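Local coordinates for aminotransferase, class I and II (Erwinia tasmaniensis, PDB 5Z0Q), which belongs to the class I and II aminotransferases, enzymes built around a pyridoxal-5'-phosphate pocket, and has pyridoxal-5'-phosphate bound in the model, at residues D49-A54 with Y279-A284; I106-F111 with K133-Q138; V181-E186 with V211-V216; R231-M236 with A252-P257; L349-G354 with R361-N366. One frame throughout, in Å; residues are numbered along the deposited sequence.

Contacts 4 and 5 are buried, contact 1 is partly buried, and contacts 2 and 3 lie at the surface. The two buried ones are antiparallel strand pairs held by backbone hydrogen bonds, each in a different sheet of the chain and on opposite sides of its centre. Contact 1 joins two helices through apolar side chains, most of them small. Contacts 2 and 3 rest on arginines laid against valine or alanine, and the salt bridge of Arg183 and the sound hydrogen bond of Arg137 go to residues outside the paired segments. Contacts 2 and 4 touch each other, Phe111 packing on Ile233. Contacts 4 and 5 come nearest the pyridoxal-5'-phosphate, through Leu235 and Arg364.

Contact 1 (D49-A54 with Y279-A284); sequences DCIIDA and YVAASA
Ala54 and Ala284 meet methyl to methyl, CB to CB at 3.7 Å. The same Ala54 CB also touches Val280 CG1 at 3.7 Å. That branch stands anti to the backbone N of Val280 (chi1 175°), which turns it to the 49-54 helix and over the carbonyl end of Ala54. One turn back, Ile51 supplies the other patch of contact. Its CG2 branch packs on Ala281 CB at 3.8 Å, while its CG1 lies farther off, 4.4 Å from Ala284 CB. Ala284 CB also rests on the backbone of the facing helix, 3.5 Å from Cys50 O. The meeting groups are mostly methyls, with some set against backbone carbonyls, and the helix axes come within 8.3 Å of each other. Behind this layer, Ser283 OG donates to Tyr279 O at 3.2 Å. It reaches that oxygen from the face opposite to Ser283 N, so two donors grip one carbonyl. Ser283 and Ala282 pack on Leu73 of helix 71-83, and Ile52 turns instead to Gly62 of the second subunit. The small alanines at the interface are consistent with this close approach of a nearly antiparallel helix pair (directions 150° apart), a plain helix-helix packing within the aminotransferase fold.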
# COMPACT_ATOMS: atom_id res chain seq x y z
N ASP A 49 1.70 23.86 -6.06
CA ASP A 49 0.63 23.99 -7.05
C ASP A 49 0.74 22.93 -8.14
O ASP A 49 -0.28 22.44 -8.63
CB ASP A 49 0.64 25.39 -7.66
CG ASP A 49 0.13 26.45 -6.70
OD1 ASP A 49 -0.73 26.12 -5.85
OD2 ASP A 49 0.59 27.61 -6.80
N CYS A 50 1.97 22.57 -8.52
CA CYS A 50 2.14 21.55 -9.55
C CYS A 50 1.63 20.19 -9.09
O CYS A 50 1.12 19.41 -9.91
CB CYS A 50 3.61 21.45 -9.96
SG CYS A 50 4.73 21.11 -8.59
N ILE A 51 1.77 19.88 -7.80
CA ILE A 51 1.26 18.61 -7.28
C ILE A 51 -0.26 18.61 -7.29
O ILE A 51 -0.90 17.64 -7.71
CB ILE A 51 1.82 18.35 -5.87
CG1 ILE A 51 3.34 18.18 -5.92
CG2 ILE A 51 1.16 17.12 -5.26
CD1 ILE A 51 3.97 18.01 -4.55
N ILE A 52 -0.87 19.71 -6.83
CA ILE A 52 -2.33 19.78 -6.75
C ILE A 52 -2.94 19.81 -8.15
O ILE A 52 -3.93 19.12 -8.42
CB ILE A 52 -2.76 20.99 -5.90
CG1 ILE A 52 -2.29 20.81 -4.46
CG2 ILE A 52 -4.26 21.18 -5.96
CD1 ILE A 52 -2.69 21.93 -3.54
N ASP A 53 -2.36 20.60 -9.05
CA ASP A 53 -2.87 20.66 -10.42
C ASP A 53 -2.73 19.32 -11.13
O ASP A 53 -3.59 18.96 -11.94
CB ASP A 53 -2.17 21.76 -11.20
CG ASP A 53 -2.45 23.15 -10.65
OD1 ASP A 53 -3.15 23.25 -9.62
OD2 ASP A 53 -1.97 24.14 -11.25
N ALA A 54 -1.66 18.58 -10.85
CA ALA A 54 -1.50 17.26 -11.46
C ALA A 54 -2.53 16.28 -10.92
O ALA A 54 -3.07 15.46 -11.67
CB ALA A 54 -0.09 16.74 -11.24
N TYR A 279 1.32 8.09 -7.76
CA TYR A 279 2.30 8.22 -8.84
C TYR A 279 2.25 9.62 -9.45
O TYR A 279 3.29 10.20 -9.78
CB TYR A 279 2.04 7.17 -9.91
CG TYR A 279 2.73 5.85 -9.67
CD1 TYR A 279 4.02 5.80 -9.16
CD2 TYR A 279 2.10 4.65 -9.96
CE1 TYR A 279 4.66 4.59 -8.94
CE2 TYR A 279 2.73 3.44 -9.75
CZ TYR A 279 4.00 3.41 -9.24
OH TYR A 279 4.63 2.20 -9.02
N VAL A 280 1.04 10.17 -9.60
CA VAL A 280 0.90 11.48 -10.24
C VAL A 280 1.50 12.57 -9.37
O VAL A 280 2.15 13.50 -9.87
CB VAL A 280 -0.59 11.75 -10.55
CG1 VAL A 280 -0.77 13.15 -11.11
CG2 VAL A 280 -1.12 10.71 -11.54
N ALA A 281 1.30 12.48 -8.05
CA ALA A 281 1.83 13.51 -7.16
C ALA A 281 3.34 13.42 -7.04
O ALA A 281 4.03 14.45 -7.02
CB ALA A 281 1.17 13.40 -5.79
N ALA A 282 3.89 12.21 -6.96
CA ALA A 282 5.33 12.05 -6.82
C ALA A 282 6.06 12.52 -8.07
O ALA A 282 7.16 13.07 -7.98
CB ALA A 282 5.67 10.59 -6.51
N SER A 283 5.46 12.30 -9.25
CA SER A 283 6.07 12.78 -10.48
C SER A 283 6.11 14.31 -10.51
O SER A 283 7.16 14.91 -10.74
CB SER A 283 5.32 12.24 -11.70
OG SER A 283 5.56 10.85 -11.87
N ALA A 284 4.96 14.95 -10.28
CA ALA A 284 4.91 16.41 -10.30
C ALA A 284 5.78 17.02 -9.21
O ALA A 284 6.28 18.14 -9.37
CB ALA A 284 3.46 16.88 -10.15

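Contact 2 (I106-F111 with K133-Q138); sequences IAVRAF and KLAGRQ
The Arg109 guanidinium meets Ala135 and Leu134 at its edge, near its own plane. Ala135 CB lies 3.5 Å from Arg109 NE, and Leu134 CB lies 4.1 Å from Arg109 NH2. A bend at chi2 (-96°) carries the Arg109 chain over to the end of the other helix, and its CD also touches Ala135 CB at 3.7 Å. The second flat group, the Arg137 guanidinium, is set obliquely to the carbonyls of Val108 and Arg109. Its NH2 is 4.0 Å from Arg109 O, too long for a bond, and donates instead to O of Thr112, the residue after Phe111. Helix 127-134 ends here in a Schellman motif. Gly136 is the residue that leaves the helix, with a positive phi of 73°. The chain then enters strand 139-146, which lies beside and parallel to strand 117-122, so the helix is the crossover of a beta-alpha-beta unit. It packs against helix 101-111. Val108 CG1 completes the apolar part, 4.2 Å from Ala135 CB and 4.1 Å from Arg137 CG. The Val108 and Arg137 side chains run antiparallel past one another. Across the subunit interface, Arg109 packs on Met270 of the second subunit, and Leu134 on Lys268 of that same subunit.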
# COMPACT_ATOMS: atom_id res chain seq x y z
N ILE A 106 10.87 -5.19 4.17
CA ILE A 106 11.19 -6.17 3.13
C ILE A 106 12.68 -6.45 3.10
O ILE A 106 13.11 -7.61 2.97
CB ILE A 106 10.69 -5.68 1.76
CG1 ILE A 106 9.17 -5.49 1.77
CG2 ILE A 106 11.08 -6.67 0.67
CD1 ILE A 106 8.66 -4.71 0.58
N ALA A 107 13.50 -5.41 3.24
CA ALA A 107 14.95 -5.59 3.21
C ALA A 107 15.42 -6.51 4.33
O ALA A 107 16.29 -7.36 4.11
CB ALA A 107 15.65 -4.23 3.30
N VAL A 108 14.84 -6.37 5.52
CA VAL A 108 15.26 -7.21 6.64
C VAL A 108 14.79 -8.64 6.45
O VAL A 108 15.52 -9.60 6.73
CB VAL A 108 14.74 -6.61 7.97
CG1 VAL A 108 15.08 -7.53 9.13
CG2 VAL A 108 15.33 -5.23 8.19
N ARG A 109 13.56 -8.83 5.95
CA ARG A 109 13.04 -10.17 5.75
C ARG A 109 13.75 -10.89 4.61
O ARG A 109 13.83 -12.13 4.61
CB ARG A 109 11.54 -10.13 5.47
CG ARG A 109 10.73 -9.30 6.45
CD ARG A 109 10.11 -10.14 7.56
NE ARG A 109 9.37 -9.30 8.50
CZ ARG A 109 8.09 -8.98 8.38
NH1 ARG A 109 7.39 -9.42 7.34
NH2 ARG A 109 7.51 -8.22 9.29
N ALA A 110 14.28 -10.15 3.63
CA ALA A 110 14.86 -10.74 2.44
C ALA A 110 16.37 -10.87 2.48
O ALA A 110 16.92 -11.79 1.86
CB ALA A 110 14.47 -9.93 1.20
N PHE A 111 17.06 -9.97 3.18
CA PHE A 111 18.52 -9.95 3.21
C PHE A 111 19.10 -10.48 4.52
O PHE A 111 20.30 -10.31 4.77
CB PHE A 111 19.03 -8.54 2.94
CG PHE A 111 18.54 -7.95 1.64
CD1 PHE A 111 18.39 -8.75 0.52
CD2 PHE A 111 18.21 -6.61 1.55
CE1 PHE A 111 17.93 -8.22 -0.67
CE2 PHE A 111 17.75 -6.07 0.36
CZ PHE A 111 17.61 -6.88 -0.75
N LYS A 133 12.78 -6.73 15.05
CA LYS A 133 11.98 -7.24 16.16
C LYS A 133 10.79 -8.05 15.65
O LYS A 133 10.49 -9.12 16.19
CB LYS A 133 11.52 -6.07 17.03
CG LYS A 133 10.87 -6.47 18.34
CD LYS A 133 10.50 -5.23 19.14
CE LYS A 133 9.86 -5.58 20.47
NZ LYS A 133 9.50 -4.36 21.24
N LEU A 134 10.11 -7.55 14.62
CA LEU A 134 8.97 -8.26 14.06
C LEU A 134 9.37 -9.42 13.16
O LEU A 134 8.56 -10.31 12.92
CB LEU A 134 8.08 -7.29 13.26
CG LEU A 134 7.58 -6.06 14.01
CD1 LEU A 134 6.67 -5.23 13.11
CD2 LEU A 134 6.88 -6.45 15.30
N ALA A 135 10.61 -9.43 12.67
CA ALA A 135 11.10 -10.49 11.80
C ALA A 135 11.87 -11.56 12.55
O ALA A 135 12.40 -12.48 11.92
CB ALA A 135 11.98 -9.90 10.69
N GLY A 136 11.95 -11.47 13.88
CA GLY A 136 12.70 -12.44 14.65
C GLY A 136 14.20 -12.32 14.53
O GLY A 136 14.91 -13.33 14.62
N ARG A 137 14.70 -11.11 14.32
CA ARG A 137 16.13 -10.85 14.17
C ARG A 137 16.62 -10.01 15.34
O ARG A 137 16.01 -8.99 15.68
CB ARG A 137 16.42 -10.13 12.86
CG ARG A 137 15.77 -10.75 11.63
CD ARG A 137 16.25 -12.17 11.41
NE ARG A 137 16.11 -12.57 10.01
CZ ARG A 137 15.00 -13.06 9.48
NH1 ARG A 137 13.91 -13.22 10.22
NH2 ARG A 137 14.97 -13.40 8.19
N GLN A 138 17.72 -10.44 15.96
CA GLN A 138 18.35 -9.63 16.99
C GLN A 138 19.07 -8.45 16.35
O GLN A 138 19.48 -8.50 15.18
CB GLN A 138 19.32 -10.46 17.83
CG GLN A 138 20.57 -10.94 17.10
CD GLN A 138 20.32 -12.16 16.22
OE1 GLN A 138 19.29 -12.28 15.56
NE2 GLN A 138 21.28 -13.09 16.21

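Contact 3 (V181-E186 with V211-V216); sequences VYRRKE and VLEPGV
At the start of helix 184-197, Arg183 in the N-cap position lies across Val216, the last residue of a type II beta turn that begins at Glu213. The two side chains cross at about a right angle. Val216 CG1 sits over one face of the guanidinium, toward its rim, and is 3.6 Å from Arg183 NH1. The other branch, Val216 CG2, is 3.8 Å from Arg183 NH2. A bend at chi2 (-64°) folds the arginine back along its own segment, and the carbonyl carbon of Val181 then lies at the guanidinium edge, in its plane. Val181 adds the apolar part of the contact. Its two branches split the work: CG1 packs on Val216 CG1 at 4.2 Å, and CG2 meets Val211 CG2 at 4.3 Å. The charge of Arg183 is answered from outside, where NH2 forms a salt bridge with Glu323. That carboxylate also accepts from Val181 N, so it ties side chain and backbone together. Arg183 N donates to Glu186 OE2 at 3.0 Å in an almost straight bond, 178°, on the anti lone pair of the oxygen. Arg150 makes a salt bridge to the same oxygen. This N-cap N-H to carboxylate bond resembles one of the two bonds of a capping box; the reciprocal one is not made. Helix 184-197 links parallel strands 166-172 and 200-204 in a beta-alpha-beta crossover.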
# COMPACT_ATOMS: atom_id res chain seq x y z
N VAL A 181 23.92 15.32 8.39
CA VAL A 181 24.25 15.03 7.00
C VAL A 181 25.67 14.48 6.97
O VAL A 181 26.64 15.22 7.20
CB VAL A 181 24.12 16.28 6.12
CG1 VAL A 181 24.61 15.99 4.70
CG2 VAL A 181 22.68 16.77 6.10
N TYR A 182 25.80 13.18 6.71
CA TYR A 182 27.11 12.54 6.76
C TYR A 182 28.00 13.02 5.62
O TYR A 182 27.56 13.10 4.46
CB TYR A 182 26.96 11.02 6.72
CG TYR A 182 26.35 10.45 7.98
CD1 TYR A 182 27.13 10.23 9.11
CD2 TYR A 182 25.01 10.12 8.04
CE1 TYR A 182 26.58 9.71 10.27
CE2 TYR A 182 24.45 9.60 9.19
CZ TYR A 182 25.24 9.39 10.30
OH TYR A 182 24.69 8.87 11.45
N ARG A 183 29.25 13.32 5.94
CA ARG A 183 30.22 13.79 4.96
C ARG A 183 30.77 12.60 4.17
O ARG A 183 30.47 11.44 4.44
CB ARG A 183 31.34 14.57 5.64
CG ARG A 183 30.88 15.82 6.36
CD ARG A 183 30.31 16.85 5.40
NE ARG A 183 30.03 18.12 6.07
CZ ARG A 183 28.87 18.40 6.67
NH1 ARG A 183 27.89 17.51 6.68
NH2 ARG A 183 28.70 19.58 7.26
N ARG A 184 31.61 12.91 3.17
CA ARG A 184 32.13 11.87 2.30
C ARG A 184 33.11 10.96 3.04
O ARG A 184 33.13 9.75 2.81
CB ARG A 184 32.79 12.49 1.07
CG ARG A 184 33.06 11.49 -0.04
CD ARG A 184 33.39 12.18 -1.35
NE ARG A 184 33.46 11.22 -2.45
CZ ARG A 184 32.43 10.90 -3.23
NH1 ARG A 184 31.25 11.47 -3.03
NH2 ARG A 184 32.58 10.01 -4.20
N LYS A 185 33.94 11.54 3.91
CA LYS A 185 34.88 10.73 4.68
C LYS A 185 34.16 9.81 5.66
O LYS A 185 34.62 8.69 5.92
CB LYS A 185 35.87 11.62 5.43
CG LYS A 185 36.78 12.45 4.52
CD LYS A 185 37.92 11.61 3.96
CE LYS A 185 38.91 11.23 5.06
NZ LYS A 185 40.11 10.54 4.51
N GLU A 186 33.03 10.25 6.20
CA GLU A 186 32.28 9.43 7.15
C GLU A 186 31.54 8.30 6.43
O GLU A 186 31.42 7.20 6.97
CB GLU A 186 31.31 10.29 7.94
CG GLU A 186 31.91 11.60 8.43
CD GLU A 186 30.97 12.38 9.33
OE1 GLU A 186 31.16 12.35 10.56
OE2 GLU A 186 30.04 13.03 8.80
N VAL A 211 18.57 19.20 2.71
CA VAL A 211 19.88 19.61 3.19
C VAL A 211 19.93 21.13 3.24
O VAL A 211 19.71 21.80 2.23
CB VAL A 211 21.00 19.05 2.30
CG1 VAL A 211 22.36 19.52 2.78
CG2 VAL A 211 20.93 17.53 2.27
N LEU A 212 20.23 21.68 4.42
CA LEU A 212 20.28 23.12 4.61
C LEU A 212 21.69 23.69 4.64
O LEU A 212 21.86 24.89 4.38
CB LEU A 212 19.57 23.51 5.91
CG LEU A 212 18.16 23.00 6.18
CD1 LEU A 212 17.68 23.50 7.53
CD2 LEU A 212 17.21 23.43 5.07
N GLU A 213 22.69 22.88 4.95
CA GLU A 213 24.04 23.39 5.12
C GLU A 213 24.63 23.76 3.77
O GLU A 213 24.62 22.94 2.85
CB GLU A 213 24.91 22.36 5.83
CG GLU A 213 25.97 22.96 6.74
CD GLU A 213 25.38 23.66 7.95
OE1 GLU A 213 24.20 23.40 8.28
OE2 GLU A 213 26.09 24.47 8.58
N PRO A 214 25.16 24.98 3.61
CA PRO A 214 25.72 25.37 2.31
C PRO A 214 27.02 24.63 2.02
O PRO A 214 27.72 24.18 2.92
CB PRO A 214 25.96 26.87 2.47
CG PRO A 214 26.16 27.06 3.94
CD PRO A 214 25.26 26.05 4.61
N GLY A 215 27.31 24.50 0.73
CA GLY A 215 28.57 23.93 0.28
C GLY A 215 28.67 22.43 0.51
O GLY A 215 29.67 21.80 0.17
N VAL A 216 27.63 21.85 1.10
CA VAL A 216 27.60 20.43 1.44
C VAL A 216 26.49 19.76 0.64
O VAL A 216 25.33 20.16 0.72
CB VAL A 216 27.39 20.20 2.95
CG1 VAL A 216 27.46 18.71 3.27
CG2 VAL A 216 28.42 20.96 3.75

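Contact 4 (R231-M236 with A252-P257); sequences RSITLM and AVIPNP
Thr234 O accepts from Val253 N at 2.7 Å, with the donor in the carbonyl plane and an N-H...O angle of 156°. The return bond runs from Thr234 N to Val253 O at 3.0 Å, and here the donor is tilted 31° from the plane of the carbonyl. Together they make an antiparallel hydrogen-bonded pair. Strands 232-236 and 250-253 belong to the large mixed sheet of the aminotransferase fold, and the segment of chain between them holds Lys240 of the pyridoxal-5'-phosphate pocket. Strand 200-204 flanks 232-236 on its other edge and runs parallel to it. Leu235 and Ala252 follow as the non-hydrogen-bonded pair. Their side chains share one face of the sheet, where Leu235 CD2 touches Ala252 CB at 3.7 Å. Ile233 joins them, its CD1 lying 3.8 Å from that same Ala252 CB. With CG1 anti to the backbone N (chi1 171°), Ile233 runs next to Ile254, their side chains in the same direction and their CG1 atoms 3.7 Å apart. Phe111 and Ile104 of helix 101-111 cover this face, and the side chain of Leu235 is about 7 Å from the pyridoxal-5'-phosphate. Thr234 and Val253 point to the other face, toward Trp87. Farther along, Asn256 caps the start of helix 257-267, and its ND2 donates to Gln230 O. At the far end of the pair, the bent tail of Met236 crosses Val253 obliquely and sets its CE 3.7 Å from Val253 CG2.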
# COMPACT_ATOMS: atom_id res chain seq x y z
N ARG A 231 26.12 -3.89 -3.17
CA ARG A 231 25.90 -4.48 -1.85
C ARG A 231 24.83 -3.74 -1.05
O ARG A 231 24.65 -4.05 0.14
CB ARG A 231 27.21 -4.52 -1.06
CG ARG A 231 27.65 -3.16 -0.54
CD ARG A 231 29.11 -3.14 -0.10
NE ARG A 231 29.44 -4.21 0.84
CZ ARG A 231 30.24 -5.23 0.57
NH1 ARG A 231 30.82 -5.32 -0.62
NH2 ARG A 231 30.48 -6.16 1.48
N SER A 232 24.12 -2.80 -1.65
CA SER A 232 23.23 -1.91 -0.91
C SER A 232 21.88 -1.79 -1.60
O SER A 232 21.69 -2.20 -2.74
CB SER A 232 23.85 -0.52 -0.75
OG SER A 232 23.88 0.17 -1.99
N ILE A 233 20.94 -1.21 -0.86
CA ILE A 233 19.63 -0.81 -1.37
C ILE A 233 19.36 0.61 -0.88
O ILE A 233 19.57 0.91 0.30
CB ILE A 233 18.51 -1.77 -0.92
CG1 ILE A 233 17.14 -1.20 -1.28
CG2 ILE A 233 18.61 -2.06 0.58
CD1 ILE A 233 15.98 -2.02 -0.75
N THR A 234 18.91 1.47 -1.79
CA THR A 234 18.71 2.89 -1.50
C THR A 234 17.22 3.20 -1.50
O THR A 234 16.53 2.93 -2.48
CB THR A 234 19.45 3.75 -2.53
OG1 THR A 234 20.80 3.29 -2.66
CG2 THR A 234 19.45 5.21 -2.10
N LEU A 235 16.74 3.78 -0.40
CA LEU A 235 15.33 4.13 -0.24
C LEU A 235 15.18 5.64 -0.36
O LEU A 235 15.77 6.39 0.43
CB LEU A 235 14.79 3.64 1.10
CG LEU A 235 14.78 2.12 1.32
CD1 LEU A 235 14.34 1.80 2.74
CD2 LEU A 235 13.88 1.44 0.31
N MET A 236 14.38 6.09 -1.33
CA MET A 236 14.15 7.51 -1.55
C MET A 236 12.68 7.74 -1.89
O MET A 236 11.99 6.84 -2.38
CB MET A 236 15.05 8.06 -2.66
CG MET A 236 16.53 8.08 -2.31
SD MET A 236 17.56 8.60 -3.69
CE MET A 236 17.09 7.39 -4.93
N ALA A 252 12.83 2.03 -4.29
CA ALA A 252 14.07 1.43 -3.83
C ALA A 252 15.00 1.23 -5.02
O ALA A 252 14.56 0.79 -6.09
CB ALA A 252 13.82 0.10 -3.11
N VAL A 253 16.27 1.54 -4.83
CA VAL A 253 17.28 1.43 -5.88
C VAL A 253 18.21 0.29 -5.51
O VAL A 253 19.03 0.41 -4.59
CB VAL A 253 18.06 2.74 -6.06
CG1 VAL A 253 18.99 2.63 -7.26
CG2 VAL A 253 17.10 3.91 -6.22
N ILE A 254 18.08 -0.83 -6.21
CA ILE A 254 18.87 -2.03 -5.97
C ILE A 254 19.66 -2.33 -7.24
O ILE A 254 19.15 -2.96 -8.17
CB ILE A 254 17.99 -3.22 -5.57
CG1 ILE A 254 16.85 -2.75 -4.66
CG2 ILE A 254 18.82 -4.29 -4.88
CD1 ILE A 254 15.81 -3.81 -4.39
N PRO A 255 20.92 -1.89 -7.32
CA PRO A 255 21.72 -2.18 -8.52
C PRO A 255 22.06 -3.66 -8.68
O PRO A 255 22.20 -4.12 -9.82
CB PRO A 255 22.98 -1.33 -8.32
CG PRO A 255 22.60 -0.29 -7.31
CD PRO A 255 21.61 -0.97 -6.41
N ASN A 256 22.18 -4.40 -7.59
CA ASN A 256 22.52 -5.81 -7.68
C ASN A 256 21.34 -6.59 -8.24
O ASN A 256 20.23 -6.49 -7.70
CB ASN A 256 22.92 -6.36 -6.31
CG ASN A 256 23.56 -7.73 -6.38
OD1 ASN A 256 23.08 -8.62 -7.08
ND2 ASN A 256 24.66 -7.91 -5.66
N PRO A 257 21.52 -7.35 -9.32
CA PRO A 257 20.38 -8.12 -9.87
C PRO A 257 19.89 -9.21 -8.93
O PRO A 257 18.67 -9.39 -8.79
CB PRO A 257 20.94 -8.69 -11.17
CG PRO A 257 22.13 -7.84 -11.50
CD PRO A 257 22.71 -7.44 -10.18

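Contact 5 (L349-G354 with R361-N366); sequences LGFSSG and RFVRFN
Phe351 CG stands beside its backbone N (chi1 -63°), while Phe365 CG is swung anti to its own (chi1 -162°), and these two settings bring the rings together. The strands carrying them, 349-353 and 362-364, form a beta hairpin in the smaller mixed sheet of the chain. The rings meet obliquely, with centroids 4.9 Å apart and planes at 42°. Phe351 CE1 and CZ do the touching, against CD2 and CE2 of Phe365. The other flank of the Phe351 ring reaches Val363, CD2 to CG2 at 3.8 Å. Leu374 and Met381 of helix 371-385 pack on Phe365, and Phe344 meets the ring of Phe351. The backbone is joined at Ser352 and Arg364, an antiparallel hydrogen-bonded pair. Arg364 N donates to Ser352 O at 2.9 Å, and Ser352 N returns a longer bond to Arg364 O at 3.3 Å. Ser353 and Val363 make the non-hydrogen-bonded pair beside it. Toward the turn, Gly354 N adds a weak bond to Phe362 O at 3.0 Å. On the face opposite Val363, Ser352 and Arg364 meet CB to CB at 3.6 Å. The arginine is bent at chi3, which lays its head by the serine, about 5 Å from the pyridoxal-5'-phosphate. Its NH1 makes a weak bond to Asn176 of the pyridoxal-5'-phosphate pocket. Its NH2 donates to Trp39 O and comes obliquely within 3.7 Å of Ser352 OG.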
# COMPACT_ATOMS: atom_id res chain seq x y z
N LEU A 349 2.73 21.30 25.04
CA LEU A 349 3.71 21.05 23.99
C LEU A 349 3.72 19.56 23.69
O LEU A 349 4.06 18.75 24.56
CB LEU A 349 5.10 21.53 24.41
CG LEU A 349 5.23 23.04 24.60
CD1 LEU A 349 6.44 23.38 25.45
CD2 LEU A 349 5.31 23.74 23.25
N GLY A 350 3.35 19.20 22.46
CA GLY A 350 3.30 17.81 22.06
C GLY A 350 4.46 17.39 21.19
O GLY A 350 4.39 17.49 19.96
N PHE A 351 5.53 16.91 21.81
CA PHE A 351 6.73 16.48 21.10
C PHE A 351 6.69 14.98 20.86
O PHE A 351 5.91 14.24 21.46
CB PHE A 351 7.98 16.86 21.89
CG PHE A 351 8.17 18.34 22.07
CD1 PHE A 351 7.71 19.23 21.11
CD2 PHE A 351 8.80 18.84 23.20
CE1 PHE A 351 7.88 20.59 21.27
CE2 PHE A 351 8.98 20.20 23.37
CZ PHE A 351 8.52 21.08 22.40
N SER A 352 7.57 14.53 19.97
CA SER A 352 7.82 13.10 19.79
C SER A 352 8.73 12.61 20.91
O SER A 352 9.84 13.12 21.07
CB SER A 352 8.44 12.82 18.43
OG SER A 352 7.45 12.78 17.41
N SER A 353 8.25 11.64 21.68
CA SER A 353 9.05 11.11 22.78
C SER A 353 10.29 10.41 22.25
O SER A 353 10.22 9.61 21.31
CB SER A 353 8.21 10.13 23.61
OG SER A 353 8.97 9.59 24.67
N GLY A 354 11.44 10.72 22.85
CA GLY A 354 12.68 10.09 22.45
C GLY A 354 12.80 8.63 22.85
O GLY A 354 13.70 7.95 22.35
N ARG A 361 15.72 10.52 27.19
CA ARG A 361 16.09 11.83 27.69
C ARG A 361 15.89 12.93 26.66
O ARG A 361 16.07 14.11 26.99
CB ARG A 361 17.55 11.83 28.15
CG ARG A 361 17.81 10.99 29.39
CD ARG A 361 17.01 11.49 30.58
NE ARG A 361 16.01 10.52 31.02
CZ ARG A 361 15.14 10.74 32.00
NH1 ARG A 361 15.14 11.90 32.64
NH2 ARG A 361 14.27 9.80 32.33
N PHE A 362 15.51 12.59 25.43
CA PHE A 362 15.37 13.55 24.35
C PHE A 362 13.91 13.68 23.93
O PHE A 362 13.07 12.83 24.22
CB PHE A 362 16.21 13.13 23.14
CG PHE A 362 17.69 13.27 23.34
CD1 PHE A 362 18.37 12.44 24.21
CD2 PHE A 362 18.41 14.22 22.63
CE1 PHE A 362 19.74 12.56 24.39
CE2 PHE A 362 19.78 14.35 22.80
CZ PHE A 362 20.44 13.52 23.68
N VAL A 363 13.63 14.78 23.24
CA VAL A 363 12.34 15.02 22.60
C VAL A 363 12.59 15.54 21.19
O VAL A 363 13.49 16.36 20.98
CB VAL A 363 11.46 16.01 23.40
CG1 VAL A 363 10.95 15.35 24.68
CG2 VAL A 363 12.24 17.28 23.72
N ARG A 364 11.81 15.06 20.23
CA ARG A 364 11.96 15.49 18.85
C ARG A 364 11.03 16.67 18.57
O ARG A 364 9.82 16.58 18.82
CB ARG A 364 11.68 14.35 17.88
CG ARG A 364 12.26 14.58 16.49
CD ARG A 364 12.01 13.40 15.56
NE ARG A 364 10.60 13.25 15.22
CZ ARG A 364 10.14 12.43 14.29
NH1 ARG A 364 10.98 11.67 13.59
NH2 ARG A 364 8.84 12.36 14.04
N PHE A 365 11.60 17.76 18.07
CA PHE A 365 10.87 19.00 17.82
C PHE A 365 10.60 19.13 16.33
O PHE A 365 11.53 19.14 15.52
CB PHE A 365 11.67 20.20 18.33
CG PHE A 365 10.85 21.45 18.51
CD1 PHE A 365 10.34 22.13 17.42
CD2 PHE A 365 10.63 21.97 19.77
CE1 PHE A 365 9.60 23.28 17.58
CE2 PHE A 365 9.89 23.12 19.94
CZ PHE A 365 9.37 23.77 18.85
N ASN A 366 9.32 19.25 15.97
CA ASN A 366 8.91 19.43 14.58
C ASN A 366 8.67 20.92 14.36
O ASN A 366 7.61 21.45 14.72
CB ASN A 366 7.67 18.60 14.26
CG ASN A 366 7.35 18.57 12.77
OD1 ASN A 366 7.74 19.46 12.02
ND2 ASN A 366 6.62 17.54 12.35